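Cap5O (PDB 3OJO) acts as a UDP-N-acetyl-mannosamine dehydrogenase with NAD as cofactor, in the biosynthesis of the capsular polysaccharide of Staphylococcus aureus. Local coordinates at residues B[316-322]-B[375-381]; B[309-315]-B[399-404]; B[28-32]-B[65-69]. One frame throughout, in Å; residues are numbered along the deposited sequence.

Overall arrangement
From the N terminus, contact 3 comes first. It joins helix 23-32 to helix 62-71 inside the NAD-binding Rossmann domain and closes a loop of 32 residues. The chain then runs through the rest of that domain and the long helices before the second sheet. Contact 2 opens at the end of helix 286-312 and closes at strand 402-405. Contact 1 lies within that span and closes a loop of 52 residues by pairing strands 317-321 and 377-380. The two touch: Ser376 OG meets Ser314 O, and strands 377-380 and 402-405 are neighbours in one parallel sheet. Contact 3 is separate, its centre about 43 Å from that of contact 1 and about 52 Å from that of contact 2.

Contact 1. Residues B[316-322]-B[375-381]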
ATOM      1  N   ASN B 316       9.714 -25.208  28.892  1.00 71.87           N
ATOM      2  CA  ASN B 316       8.763 -24.101  28.994  1.00 70.36           C
ATOM      3  C   ASN B 316       9.441 -22.755  28.680  1.00 70.04           C
ATOM      4  O   ASN B 316       8.751 -21.775  28.399  1.00 68.01           O
ATOM      5  CB  ASN B 316       8.182 -24.052  30.419  1.00 69.00           C
ATOM      6  CG  ASN B 316       6.990 -24.943  30.648  1.00 90.86           C
ATOM      7  OD1 ASN B 316       6.600 -25.764  29.801  1.00 87.93           O
ATOM      8  ND2 ASN B 316       6.356 -24.775  31.797  1.00 80.56           N
ATOM      9  N   LYS B 317      10.791 -22.720  28.756  1.00 64.43           N
ATOM     10  CA  LYS B 317      11.599 -21.525  28.571  1.00 63.15           C
ATOM     11  C   LYS B 317      11.721 -20.982  27.151  1.00 66.14           C
ATOM     12  O   LYS B 317      12.272 -21.643  26.262  1.00 65.46           O
ATOM     13  CB  LYS B 317      12.962 -21.629  29.270  1.00 64.82           C
ATOM     14  CG  LYS B 317      13.482 -20.270  29.726  1.00 74.20           C
ATOM     15  CD  LYS B 317      14.974 -20.269  29.969  1.00 85.16           C
ATOM     16  CE  LYS B 317      15.472 -18.872  30.229  1.00 95.47           C
ATOM     17  NZ  LYS B 317      16.941 -18.838  30.415  1.00106.57           N
ATOM     18  N   VAL B 318      11.210 -19.743  26.967  1.00 62.05           N
ATOM     19  CA  VAL B 318      11.282 -18.969  25.730  1.00 61.80           C
ATOM     20  C   VAL B 318      12.045 -17.689  26.038  1.00 64.11           C
ATOM     21  O   VAL B 318      11.655 -16.946  26.947  1.00 64.23           O
ATOM     22  CB  VAL B 318       9.918 -18.690  25.020  1.00 65.95           C
ATOM     23  CG1 VAL B 318       8.963 -17.902  25.905  1.00 66.12           C
ATOM     24  CG2 VAL B 318      10.125 -17.969  23.685  1.00 65.42           C
ATOM     25  N   THR B 319      13.143 -17.448  25.299  1.00 57.82           N
ATOM     26  CA  THR B 319      13.937 -16.236  25.457  1.00 55.86           C
ATOM     27  C   THR B 319      13.568 -15.231  24.369  1.00 55.39           C
ATOM     28  O   THR B 319      13.830 -15.454  23.188  1.00 54.13           O
ATOM     29  CB  THR B 319      15.443 -16.533  25.504  1.00 64.93           C
ATOM     30  OG1 THR B 319      15.692 -17.521  26.496  1.00 71.85           O
ATOM     31  CG2 THR B 319      16.266 -15.292  25.806  1.00 58.27           C
ATOM     32  N   VAL B 320      12.963 -14.126  24.777  1.00 50.57           N
ATOM     33  CA  VAL B 320      12.593 -13.037  23.877  1.00 49.41           C
ATOM     34  C   VAL B 320      13.864 -12.203  23.599  1.00 53.04           C
ATOM     35  O   VAL B 320      14.603 -11.862  24.527  1.00 51.72           O
ATOM     36  CB  VAL B 320      11.412 -12.211  24.468  1.00 51.79           C
ATOM     37  CG1 VAL B 320      11.320 -10.815  23.857  1.00 51.26           C
ATOM     38  CG2 VAL B 320      10.093 -12.962  24.320  1.00 51.03           C
ATOM     39  N   PHE B 321      14.124 -11.931  22.314  1.00 50.06           N
ATOM     40  CA  PHE B 321      15.252 -11.131  21.831  1.00 49.56           C
ATOM     41  C   PHE B 321      14.695  -9.823  21.240  1.00 51.26           C
ATOM     42  O   PHE B 321      14.189  -9.800  20.122  1.00 49.84           O
ATOM     43  CB  PHE B 321      16.060 -11.926  20.790  1.00 51.58           C
ATOM     44  CG  PHE B 321      17.221 -12.736  21.313  1.00 53.62           C
ATOM     45  CD1 PHE B 321      18.327 -12.984  20.512  1.00 56.75           C
ATOM     46  CD2 PHE B 321      17.197 -13.276  22.594  1.00 57.47           C
ATOM     47  CE1 PHE B 321      19.397 -13.750  20.983  1.00 58.11           C
ATOM     48  CE2 PHE B 321      18.277 -14.034  23.072  1.00 60.82           C
ATOM     49  CZ  PHE B 321      19.366 -14.269  22.259  1.00 58.46           C
ATOM     50  N   GLY B 322      14.750  -8.765  22.030  1.00 47.66           N
ATOM     51  CA  GLY B 322      14.234  -7.459  21.659  1.00 46.83           C
ATOM     52  C   GLY B 322      12.856  -7.188  22.225  1.00 49.41           C
ATOM     53  O   GLY B 322      11.954  -8.019  22.100  1.00 48.19           O
ATOM     54  N   ALA B 375      16.850 -22.706  27.604  1.00 74.73           N
ATOM     55  CA  ALA B 375      15.696 -22.307  26.808  1.00 73.03           C
ATOM     56  C   ALA B 375      15.445 -23.269  25.650  1.00 73.06           C
ATOM     57  O   ALA B 375      16.391 -23.782  25.044  1.00 72.60           O
ATOM     58  CB  ALA B 375      15.878 -20.889  26.295  1.00 73.66           C
ATOM     59  N   SER B 376      14.151 -23.518  25.366  1.00 66.69           N
ATOM     60  CA  SER B 376      13.699 -24.366  24.260  1.00 65.13           C
ATOM     61  C   SER B 376      13.575 -23.572  22.945  1.00 64.92           C
ATOM     62  O   SER B 376      13.748 -24.159  21.879  1.00 64.49           O
ATOM     63  CB  SER B 376      12.369 -25.026  24.599  1.00 69.08           C
ATOM     64  OG  SER B 376      12.496 -25.839  25.753  1.00 81.66           O
ATOM     65  N   LEU B 377      13.295 -22.244  23.020  1.00 58.31           N
ATOM     66  CA  LEU B 377      13.131 -21.359  21.855  1.00 56.11           C
ATOM     67  C   LEU B 377      13.636 -19.928  22.078  1.00 56.68           C
ATOM     68  O   LEU B 377      13.353 -19.338  23.110  1.00 56.10           O
ATOM     69  CB  LEU B 377      11.641 -21.352  21.406  1.00 55.53           C
ATOM     70  CG  LEU B 377      11.155 -20.271  20.417  1.00 59.24           C
ATOM     71  CD1 LEU B 377      11.629 -20.533  18.981  1.00 59.41           C
ATOM     72  CD2 LEU B 377       9.651 -20.107  20.485  1.00 58.88           C
ATOM     73  N   VAL B 378      14.384 -19.380  21.100  1.00 52.57           N
ATOM     74  CA  VAL B 378      14.817 -17.966  21.061  1.00 51.46           C
ATOM     75  C   VAL B 378      13.862 -17.228  20.107  1.00 51.48           C
ATOM     76  O   VAL B 378      13.752 -17.568  18.919  1.00 50.12           O
ATOM     77  CB  VAL B 378      16.319 -17.736  20.743  1.00 54.91           C
ATOM     78  CG1 VAL B 378      16.561 -16.390  20.051  1.00 53.99           C
ATOM     79  CG2 VAL B 378      17.148 -17.833  22.022  1.00 54.82           C
ATOM     80  N   LEU B 379      13.121 -16.275  20.663  1.00 45.69           N
ATOM     81  CA  LEU B 379      12.133 -15.515  19.918  1.00 44.41           C
ATOM     82  C   LEU B 379      12.665 -14.134  19.540  1.00 47.24           C
ATOM     83  O   LEU B 379      12.836 -13.287  20.417  1.00 46.45           O
ATOM     84  CB  LEU B 379      10.814 -15.437  20.722  1.00 43.71           C
ATOM     85  CG  LEU B 379       9.568 -14.906  20.015  1.00 47.36           C
ATOM     86  CD1 LEU B 379       9.236 -15.712  18.749  1.00 47.20           C
ATOM     87  CD2 LEU B 379       8.384 -14.889  20.960  1.00 47.80           C
ATOM     88  N   ILE B 380      12.912 -13.906  18.232  1.00 43.46           N
ATOM     89  CA  ILE B 380      13.384 -12.596  17.772  1.00 43.51           C
ATOM     90  C   ILE B 380      12.225 -11.648  17.351  1.00 45.22           C
ATOM     91  O   ILE B 380      11.547 -11.863  16.342  1.00 43.29           O
ATOM     92  CB  ILE B 380      14.557 -12.656  16.776  1.00 46.72           C
ATOM     93  CG1 ILE B 380      15.570 -13.733  17.197  1.00 46.12           C
ATOM     94  CG2 ILE B 380      15.201 -11.266  16.643  1.00 49.35           C
ATOM     95  CD1 ILE B 380      16.793 -13.784  16.411  1.00 51.67           C
ATOM     96  N   LEU B 381      12.030 -10.598  18.159  1.00 40.66           N
ATOM     97  CA  LEU B 381      10.952  -9.616  18.032  1.00 39.28           C
ATOM     98  C   LEU B 381      11.390  -8.199  17.663  1.00 44.12           C
ATOM     99  O   LEU B 381      10.527  -7.398  17.293  1.00 41.78           O
ATOM    100  CB  LEU B 381      10.076  -9.597  19.298  1.00 38.01           C
ATOM    101  CG  LEU B 381       9.524 -10.912  19.819  1.00 39.40           C
ATOM    102  CD1 LEU B 381       8.810 -10.683  21.088  1.00 37.22           C
ATOM    103  CD2 LEU B 381       8.611 -11.590  18.795  1.00 41.90           C
TER
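The ring of Phe321 carries a methyl of Val378 on one face. CG1 of Val378 stands 3.8 Å from the Phe321 ring centroid and only 7° off the ring normal, a CH-pi contact over the centre. This methyl is placed there because CG1 lies roughly anti to the backbone N of Val378 (chi1 152°). CG1 of Ile380 approaches the same ring obliquely. Outside the two strands, the rings of Tyr355 and Phe387 also meet it.

Strands 317-321 and 377-380 are neighbours in the parallel sheet, with 24° between their short axes. A ladder of backbone bonds joins them. Lys317 O receives Ser376 N at 2.8 Å and, weakly, Leu377 N. Thr319 N gives to Leu377 O at 2.9 Å. Leu379 N gives to Thr319 O at 2.7 Å. Phe321 N gives to Leu379 O at 2.7 Å. The last rung is Leu381 N to Phe321 O at 3.0 Å.

Val318, Val320, Leu377 and Leu379 share the other face, under helices 286-312 and 336-346. Val318 and Leu377 lie side by side and point the same way, with CG2 of the valine 3.9 Å from CD2 of the leucine. Val320 sets CG1 3.7 Å from CD1 of Leu381. The polar ends near the start of the pair are held by the chain just before Ala375: Thr319 OG1 bonds Ala371 O, and Lys317 NZ bonds the carbonyls of Ala371 and Lys373.

Strand 351-355 lies on the far side of 317-321, and the chain then crosses back to add 377-380, the switch point of a Rossmann-like parallel sheet. The chemistry is that of a domain core: the amides and carbonyls facing each other are paired along the ladder, and both faces of the strand pair are largely apolar.

Contact 2. Residues B[309-315]-B[399-404]; sequences IIKALSG and KHKVIF
The polar part centres on Ser314 and His400: Ser314 OG and His400 NE2 share a hydrogen bond of 2.7 Å, and either could be the donor. The serine hydroxyl comes in at the edge of the imidazole, near its plane. Its torsion places OG between the backbone N and the carbonyl carbon (chi1 54°), which turns it to the ring. Ser314 O also lies at the ring edge, in plane, and is bonded by Ser376 OG of segment 375-381.

The second kind of contact is CH-pi. Leu313 lays its CD2 methyl over one face of the same imidazole, 3.7 Å from the His400 ring centroid and 17° off the normal. It sits toward the rim, nearest ND1. The leucine and the histidine pass each other in opposite directions. The ring is thus met at its edge by Ser314 and on a face by Leu313.

Apolar packing continues along strand 402-404. The other leucine branch, CD1 of Leu313, meets CG2 of Val402 tip to tip at 3.9 Å. The side chains of Ile309 and Val402 slide past each other in opposite directions, with CG2 of Ile309 4.2 Å from CG2 of Val402. CD1 of Ile309 reaches CB of Phe404 at 4.0 Å, and these two side chains cross at about a right angle. Next to these, Leu377 of strand 377-380 also packs on Val402.

Lys399 adds an aliphatic contact at the exposed end: its extended chain lays CD 3.4 Å from Ser314 O.

The contact joins the last turn of helix 286-312, and the turn after it, to strand 402-405. Its character changes along its length: buried aliphatic packing inside, polar pairing at the more open end. The serine bond and the leucine methyl together probably limit rotation of the histidine ring.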
ATOM      1  N   ILE B 309       5.388 -24.316  19.159  1.00 59.28           N
ATOM      2  CA  ILE B 309       6.806 -24.708  19.089  1.00 59.57           C
ATOM      3  C   ILE B 309       7.194 -25.390  20.408  1.00 65.95           C
ATOM      4  O   ILE B 309       7.807 -26.457  20.406  1.00 65.52           O
ATOM      5  CB  ILE B 309       7.737 -23.494  18.765  1.00 62.38           C
ATOM      6  CG1 ILE B 309       7.449 -22.910  17.354  1.00 62.92           C
ATOM      7  CG2 ILE B 309       9.225 -23.866  18.917  1.00 62.57           C
ATOM      8  CD1 ILE B 309       7.891 -21.415  17.144  1.00 65.80           C
ATOM      9  N   ILE B 310       6.803 -24.760  21.526  1.00 64.59           N
ATOM     10  CA  ILE B 310       7.054 -25.188  22.893  1.00 64.99           C
ATOM     11  C   ILE B 310       6.301 -26.476  23.266  1.00 72.02           C
ATOM     12  O   ILE B 310       6.714 -27.170  24.193  1.00 71.87           O
ATOM     13  CB  ILE B 310       6.862 -23.965  23.854  1.00 67.94           C
ATOM     14  CG1 ILE B 310       8.152 -23.608  24.607  1.00 68.01           C
ATOM     15  CG2 ILE B 310       5.629 -24.037  24.766  1.00 68.22           C
ATOM     16  CD1 ILE B 310       9.260 -23.050  23.722  1.00 68.65           C
ATOM     17  N   LYS B 311       5.220 -26.800  22.525  1.00 71.03           N
ATOM     18  CA  LYS B 311       4.421 -28.016  22.693  1.00 71.80           C
ATOM     19  C   LYS B 311       5.216 -29.198  22.116  1.00 78.39           C
ATOM     20  O   LYS B 311       5.362 -30.221  22.788  1.00 79.59           O
ATOM     21  CB  LYS B 311       3.055 -27.864  21.993  1.00 73.92           C
ATOM     22  CG  LYS B 311       2.201 -29.130  21.983  1.00 84.55           C
ATOM     23  CD  LYS B 311       1.231 -29.207  20.784  1.00 93.01           C
ATOM     24  CE  LYS B 311       1.847 -29.167  19.387  1.00 99.84           C
ATOM     25  NZ  LYS B 311       2.891 -30.213  19.187  1.00105.64           N
ATOM     26  N   ALA B 312       5.757 -29.033  20.891  1.00 74.84           N
ATOM     27  CA  ALA B 312       6.558 -30.032  20.183  1.00 74.87           C
ATOM     28  C   ALA B 312       7.927 -30.290  20.840  1.00 79.28           C
ATOM     29  O   ALA B 312       8.559 -31.309  20.543  1.00 79.63           O
ATOM     30  CB  ALA B 312       6.747 -29.609  18.736  1.00 75.63           C
ATOM     31  N   LEU B 313       8.387 -29.382  21.723  1.00 74.79           N
ATOM     32  CA  LEU B 313       9.683 -29.519  22.394  1.00 74.19           C
ATOM     33  C   LEU B 313       9.575 -29.686  23.919  1.00 78.36           C
ATOM     34  O   LEU B 313       8.558 -29.326  24.523  1.00 77.74           O
ATOM     35  CB  LEU B 313      10.600 -28.329  22.053  1.00 73.79           C
ATOM     36  CG  LEU B 313      11.134 -28.228  20.620  1.00 77.39           C
ATOM     37  CD1 LEU B 313      11.660 -26.826  20.341  1.00 77.36           C
ATOM     38  CD2 LEU B 313      12.231 -29.235  20.373  1.00 78.41           C
ATOM     39  N   SER B 314      10.632 -30.241  24.535  1.00 74.94           N
ATOM     40  CA  SER B 314      10.693 -30.419  25.983  1.00 75.14           C
ATOM     41  C   SER B 314      11.192 -29.111  26.604  1.00 79.54           C
ATOM     42  O   SER B 314      12.242 -28.593  26.209  1.00 79.31           O
ATOM     43  CB  SER B 314      11.594 -31.595  26.356  1.00 79.09           C
ATOM     44  OG  SER B 314      12.882 -31.485  25.775  1.00 88.94           O
ATOM     45  N   GLY B 315      10.399 -28.562  27.517  1.00 75.70           N
ATOM     46  CA  GLY B 315      10.697 -27.302  28.186  1.00 75.17           C
ATOM     47  C   GLY B 315       9.576 -26.280  28.105  1.00 77.94           C
ATOM     48  O   GLY B 315       8.603 -26.455  27.359  1.00 78.46           O
ATOM     49  N   LYS B 399      18.457 -25.499  25.782  1.00 67.47           N
ATOM     50  CA  LYS B 399      17.934 -26.865  25.930  1.00 67.10           C
ATOM     51  C   LYS B 399      17.643 -27.431  24.535  1.00 74.08           C
ATOM     52  O   LYS B 399      17.759 -28.642  24.321  1.00 74.03           O
ATOM     53  CB  LYS B 399      16.660 -26.870  26.798  1.00 67.96           C
ATOM     54  CG  LYS B 399      16.111 -28.255  27.101  1.00 68.19           C
ATOM     55  CD  LYS B 399      15.017 -28.243  28.148  1.00 75.12           C
ATOM     56  CE  LYS B 399      14.573 -29.652  28.469  1.00 88.01           C
ATOM     57  NZ  LYS B 399      13.850 -29.731  29.764  1.00 98.34           N
ATOM     58  N   HIS B 400      17.250 -26.540  23.594  1.00 71.92           N
ATOM     59  CA  HIS B 400      16.975 -26.833  22.187  1.00 71.87           C
ATOM     60  C   HIS B 400      17.398 -25.611  21.387  1.00 75.93           C
ATOM     61  O   HIS B 400      16.892 -24.523  21.637  1.00 75.93           O
ATOM     62  CB  HIS B 400      15.482 -27.118  21.961  1.00 72.65           C
ATOM     63  CG  HIS B 400      14.962 -28.296  22.720  1.00 76.00           C
ATOM     64  ND1 HIS B 400      15.200 -29.592  22.298  1.00 77.72           N
ATOM     65  CD2 HIS B 400      14.214 -28.332  23.847  1.00 77.60           C
ATOM     66  CE1 HIS B 400      14.600 -30.372  23.186  1.00 77.06           C
ATOM     67  NE2 HIS B 400      13.990 -29.658  24.133  1.00 77.31           N
ATOM     68  N   LYS B 401      18.345 -25.769  20.457  1.00 72.48           N
ATOM     69  CA  LYS B 401      18.824 -24.655  19.641  1.00 72.14           C
ATOM     70  C   LYS B 401      17.865 -24.316  18.472  1.00 74.62           C
ATOM     71  O   LYS B 401      18.133 -24.658  17.310  1.00 73.82           O
ATOM     72  CB  LYS B 401      20.276 -24.878  19.176  1.00 75.46           C
ATOM     73  CG  LYS B 401      21.305 -24.852  20.305  1.00 95.67           C
ATOM     74  CD  LYS B 401      22.722 -25.022  19.768  1.00107.91           C
ATOM     75  CE  LYS B 401      23.690 -25.495  20.822  1.00120.73           C
ATOM     76  NZ  LYS B 401      25.077 -25.594  20.292  1.00131.29           N
ATOM     77  N   VAL B 402      16.720 -23.669  18.799  1.00 69.85           N
ATOM     78  CA  VAL B 402      15.734 -23.236  17.798  1.00 68.43           C
ATOM     79  C   VAL B 402      15.452 -21.730  17.871  1.00 67.32           C
ATOM     80  O   VAL B 402      15.305 -21.180  18.963  1.00 66.96           O
ATOM     81  CB  VAL B 402      14.453 -24.115  17.643  1.00 73.03           C
ATOM     82  CG1 VAL B 402      14.777 -25.609  17.678  1.00 73.03           C
ATOM     83  CG2 VAL B 402      13.387 -23.769  18.667  1.00 72.93           C
ATOM     84  N   ILE B 403      15.417 -21.071  16.703  1.00 60.01           N
ATOM     85  CA  ILE B 403      15.156 -19.638  16.563  1.00 57.45           C
ATOM     86  C   ILE B 403      13.932 -19.388  15.669  1.00 58.98           C
ATOM     87  O   ILE B 403      13.910 -19.856  14.525  1.00 58.51           O
ATOM     88  CB  ILE B 403      16.397 -18.885  15.988  1.00 59.98           C
ATOM     89  CG1 ILE B 403      17.620 -18.991  16.918  1.00 60.39           C
ATOM     90  CG2 ILE B 403      16.059 -17.406  15.671  1.00 59.81           C
ATOM     91  CD1 ILE B 403      18.895 -18.447  16.334  1.00 66.94           C
ATOM     92  N   PHE B 404      12.936 -18.619  16.178  1.00 52.31           N
ATOM     93  CA  PHE B 404      11.799 -18.134  15.394  1.00 49.75           C
ATOM     94  C   PHE B 404      11.952 -16.609  15.291  1.00 51.31           C
ATOM     95  O   PHE B 404      11.732 -15.868  16.261  1.00 50.75           O
ATOM     96  CB  PHE B 404      10.418 -18.545  15.942  1.00 50.77           C
ATOM     97  CG  PHE B 404       9.254 -18.004  15.133  1.00 51.37           C
ATOM     98  CD1 PHE B 404       9.336 -17.892  13.744  1.00 53.53           C
ATOM     99  CD2 PHE B 404       8.078 -17.609  15.755  1.00 52.37           C
ATOM    100  CE1 PHE B 404       8.277 -17.365  13.004  1.00 52.79           C
ATOM    101  CE2 PHE B 404       7.014 -17.100  15.008  1.00 54.11           C
ATOM    102  CZ  PHE B 404       7.121 -16.992  13.639  1.00 51.93           C
TER

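Contact 3. Residues B[28-32]-B[65-69]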
ATOM      1  N   ILE B  28      18.868  23.542  21.309  1.00 38.97           N
ATOM      2  CA  ILE B  28      20.323  23.561  21.192  1.00 39.65           C
ATOM      3  C   ILE B  28      20.746  24.162  19.834  1.00 47.91           C
ATOM      4  O   ILE B  28      21.634  25.006  19.797  1.00 48.57           O
ATOM      5  CB  ILE B  28      20.930  22.149  21.520  1.00 41.22           C
ATOM      6  CG1 ILE B  28      20.900  21.894  23.040  1.00 40.38           C
ATOM      7  CG2 ILE B  28      22.361  21.961  20.959  1.00 39.90           C
ATOM      8  CD1 ILE B  28      21.140  20.407  23.471  1.00 50.19           C
ATOM      9  N   MET B  29      20.058  23.768  18.755  1.00 46.65           N
ATOM     10  CA  MET B  29      20.292  24.206  17.389  1.00 47.47           C
ATOM     11  C   MET B  29      20.096  25.717  17.145  1.00 54.50           C
ATOM     12  O   MET B  29      20.970  26.352  16.550  1.00 54.81           O
ATOM     13  CB  MET B  29      19.462  23.369  16.418  1.00 49.64           C
ATOM     14  CG  MET B  29      19.926  23.489  14.986  1.00 53.92           C
ATOM     15  SD  MET B  29      21.714  23.272  14.726  1.00 58.12           S
ATOM     16  CE  MET B  29      21.782  21.635  14.336  1.00 54.73           C
ATOM     17  N   PHE B  30      18.967  26.292  17.597  1.00 51.13           N
ATOM     18  CA  PHE B  30      18.704  27.720  17.433  1.00 51.45           C
ATOM     19  C   PHE B  30      19.678  28.571  18.261  1.00 58.06           C
ATOM     20  O   PHE B  30      20.136  29.609  17.775  1.00 58.19           O
ATOM     21  CB  PHE B  30      17.264  28.055  17.815  1.00 52.80           C
ATOM     22  CG  PHE B  30      16.219  27.698  16.783  1.00 54.04           C
ATOM     23  CD1 PHE B  30      15.969  28.539  15.698  1.00 57.32           C
ATOM     24  CD2 PHE B  30      15.410  26.579  16.948  1.00 54.78           C
ATOM     25  CE1 PHE B  30      14.944  28.247  14.786  1.00 58.10           C
ATOM     26  CE2 PHE B  30      14.387  26.295  16.043  1.00 57.05           C
ATOM     27  CZ  PHE B  30      14.165  27.125  14.966  1.00 55.85           C
ATOM     28  N   ALA B  31      20.006  28.107  19.498  1.00 54.83           N
ATOM     29  CA  ALA B  31      20.936  28.759  20.422  1.00 54.20           C
ATOM     30  C   ALA B  31      22.365  28.750  19.872  1.00 58.43           C
ATOM     31  O   ALA B  31      23.110  29.705  20.098  1.00 59.51           O
ATOM     32  CB  ALA B  31      20.882  28.088  21.781  1.00 54.82           C
ATOM     33  N   LYS B  32      22.729  27.683  19.129  1.00 54.15           N
ATOM     34  CA  LYS B  32      24.022  27.491  18.457  1.00 53.68           C
ATOM     35  C   LYS B  32      24.211  28.569  17.367  1.00 57.63           C
ATOM     36  O   LYS B  32      25.344  28.877  16.995  1.00 57.16           O
ATOM     37  CB  LYS B  32      24.069  26.083  17.819  1.00 55.62           C
ATOM     38  CG  LYS B  32      25.444  25.615  17.375  1.00 60.34           C
ATOM     39  CD  LYS B  32      25.366  24.398  16.461  1.00 61.95           C
ATOM     40  CE  LYS B  32      26.704  24.069  15.832  1.00 62.05           C
ATOM     41  NZ  LYS B  32      27.610  23.353  16.769  1.00 68.01           N
ATOM     42  N   VAL B  65      27.862  19.938  22.351  1.00 42.95           N
ATOM     43  CA  VAL B  65      27.171  21.086  21.746  1.00 41.59           C
ATOM     44  C   VAL B  65      26.410  21.829  22.827  1.00 46.00           C
ATOM     45  O   VAL B  65      26.483  23.063  22.884  1.00 46.84           O
ATOM     46  CB  VAL B  65      26.251  20.678  20.564  1.00 44.31           C
ATOM     47  CG1 VAL B  65      25.817  21.902  19.768  1.00 44.17           C
ATOM     48  CG2 VAL B  65      26.938  19.671  19.648  1.00 43.49           C
ATOM     49  N   TYR B  66      25.709  21.069  23.712  1.00 40.65           N
ATOM     50  CA  TYR B  66      24.958  21.614  24.840  1.00 39.44           C
ATOM     51  C   TYR B  66      25.865  22.406  25.789  1.00 45.37           C
ATOM     52  O   TYR B  66      25.461  23.468  26.257  1.00 45.63           O
ATOM     53  CB  TYR B  66      24.253  20.486  25.615  1.00 38.85           C
ATOM     54  CG  TYR B  66      23.459  20.984  26.806  1.00 36.62           C
ATOM     55  CD1 TYR B  66      22.414  21.889  26.641  1.00 37.74           C
ATOM     56  CD2 TYR B  66      23.790  20.599  28.097  1.00 36.24           C
ATOM     57  CE1 TYR B  66      21.708  22.380  27.729  1.00 36.61           C
ATOM     58  CE2 TYR B  66      23.088  21.088  29.198  1.00 36.38           C
ATOM     59  CZ  TYR B  66      22.047  21.976  29.007  1.00 39.18           C
ATOM     60  OH  TYR B  66      21.330  22.443  30.073  1.00 37.15           O
ATOM     61  N   GLU B  67      27.080  21.888  26.069  1.00 43.72           N
ATOM     62  CA  GLU B  67      28.082  22.535  26.925  1.00 44.71           C
ATOM     63  C   GLU B  67      28.499  23.901  26.383  1.00 53.88           C
ATOM     64  O   GLU B  67      28.586  24.839  27.169  1.00 55.31           O
ATOM     65  CB  GLU B  67      29.305  21.637  27.134  1.00 45.67           C
ATOM     66  CG  GLU B  67      29.110  20.587  28.217  1.00 49.93           C
ATOM     67  CD  GLU B  67      30.127  19.467  28.297  1.00 70.31           C
ATOM     68  OE1 GLU B  67      31.055  19.419  27.458  1.00 77.71           O
ATOM     69  OE2 GLU B  67      29.990  18.628  29.215  1.00 68.98           O
ATOM     70  N   GLU B  68      28.693  24.030  25.052  1.00 52.90           N
ATOM     71  CA  GLU B  68      29.042  25.298  24.388  1.00 54.02           C
ATOM     72  C   GLU B  68      27.917  26.328  24.521  1.00 59.24           C
ATOM     73  O   GLU B  68      28.153  27.474  24.891  1.00 60.44           O
ATOM     74  CB  GLU B  68      29.315  25.081  22.882  1.00 55.81           C
ATOM     75  CG  GLU B  68      30.491  24.178  22.545  1.00 71.89           C
ATOM     76  CD  GLU B  68      30.811  24.142  21.062  1.00113.44           C
ATOM     77  OE1 GLU B  68      30.092  23.446  20.308  1.00111.50           O
ATOM     78  OE2 GLU B  68      31.778  24.826  20.652  1.00119.56           O
ATOM     79  N   VAL B  69      26.705  25.903  24.194  1.00 56.49           N
ATOM     80  CA  VAL B  69      25.465  26.679  24.169  1.00 56.41           C
ATOM     81  C   VAL B  69      24.993  27.120  25.568  1.00 59.82           C
ATOM     82  O   VAL B  69      24.461  28.225  25.718  1.00 57.92           O
ATOM     83  CB  VAL B  69      24.424  25.869  23.336  1.00 60.01           C
ATOM     84  CG1 VAL B  69      23.006  26.004  23.848  1.00 59.38           C
ATOM     85  CG2 VAL B  69      24.509  26.239  21.863  1.00 59.87           C
TER
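Ile28 and Tyr66 cross at about a right angle. CD1 of Ile28 reaches the base of the tyrosine side chain, 3.7 Å from Tyr66 CD1, and comes near its CB too. The approach is oblique to the ring. Tyr66 extends CG anti to its backbone N (chi1 180°), and its hydroxyl ends on Leu50 O. The other branch of the isoleucine turns to Val65, where CG2 of Ile28 stands 3.7 Å from CG1 of Val65. One side chain thus spans two neighbours on the facing helix.

Val69 sits one turn on and divides its two methyls. CG1 of Val69 packs on CB of Ala31 at 3.6 Å. CG2 of Val69 lies against the helix backbone, 3.6 Å from Lys32 N, and also touches Ile28 O. These two backbone atoms already bond each other inside helix 23-32, so the methyl rests on a satisfied pair.

Lys32 crosses Val65 at about a right angle. Its chain is bent at the last torsion (chi4 79°), and NZ passes 3.8 Å from Val65 CG1. NZ of Lys32 is 4.3 Å from Glu68 OE1, too far for a salt bridge, though the opposite charges may attract weakly.

The short helix axes come within 9.7 Å of each other at an angle of 49°. Both helices lie over Leu75 of strand 75-78, outermost in the sheet within this chain, which Ile28, Ala31, Tyr66 and Val69 all touch. Helix 23-32 follows the NAD-binding turn of the Rossmann domain, but the contact is packing at a distance from the cofactor: the side chain of Ile28 is about 12 Å from NAD. No hydrogen bond crosses between the two segments. Their pairing therefore rests on methyl packing, with at most a weak charge attraction on the exposed side.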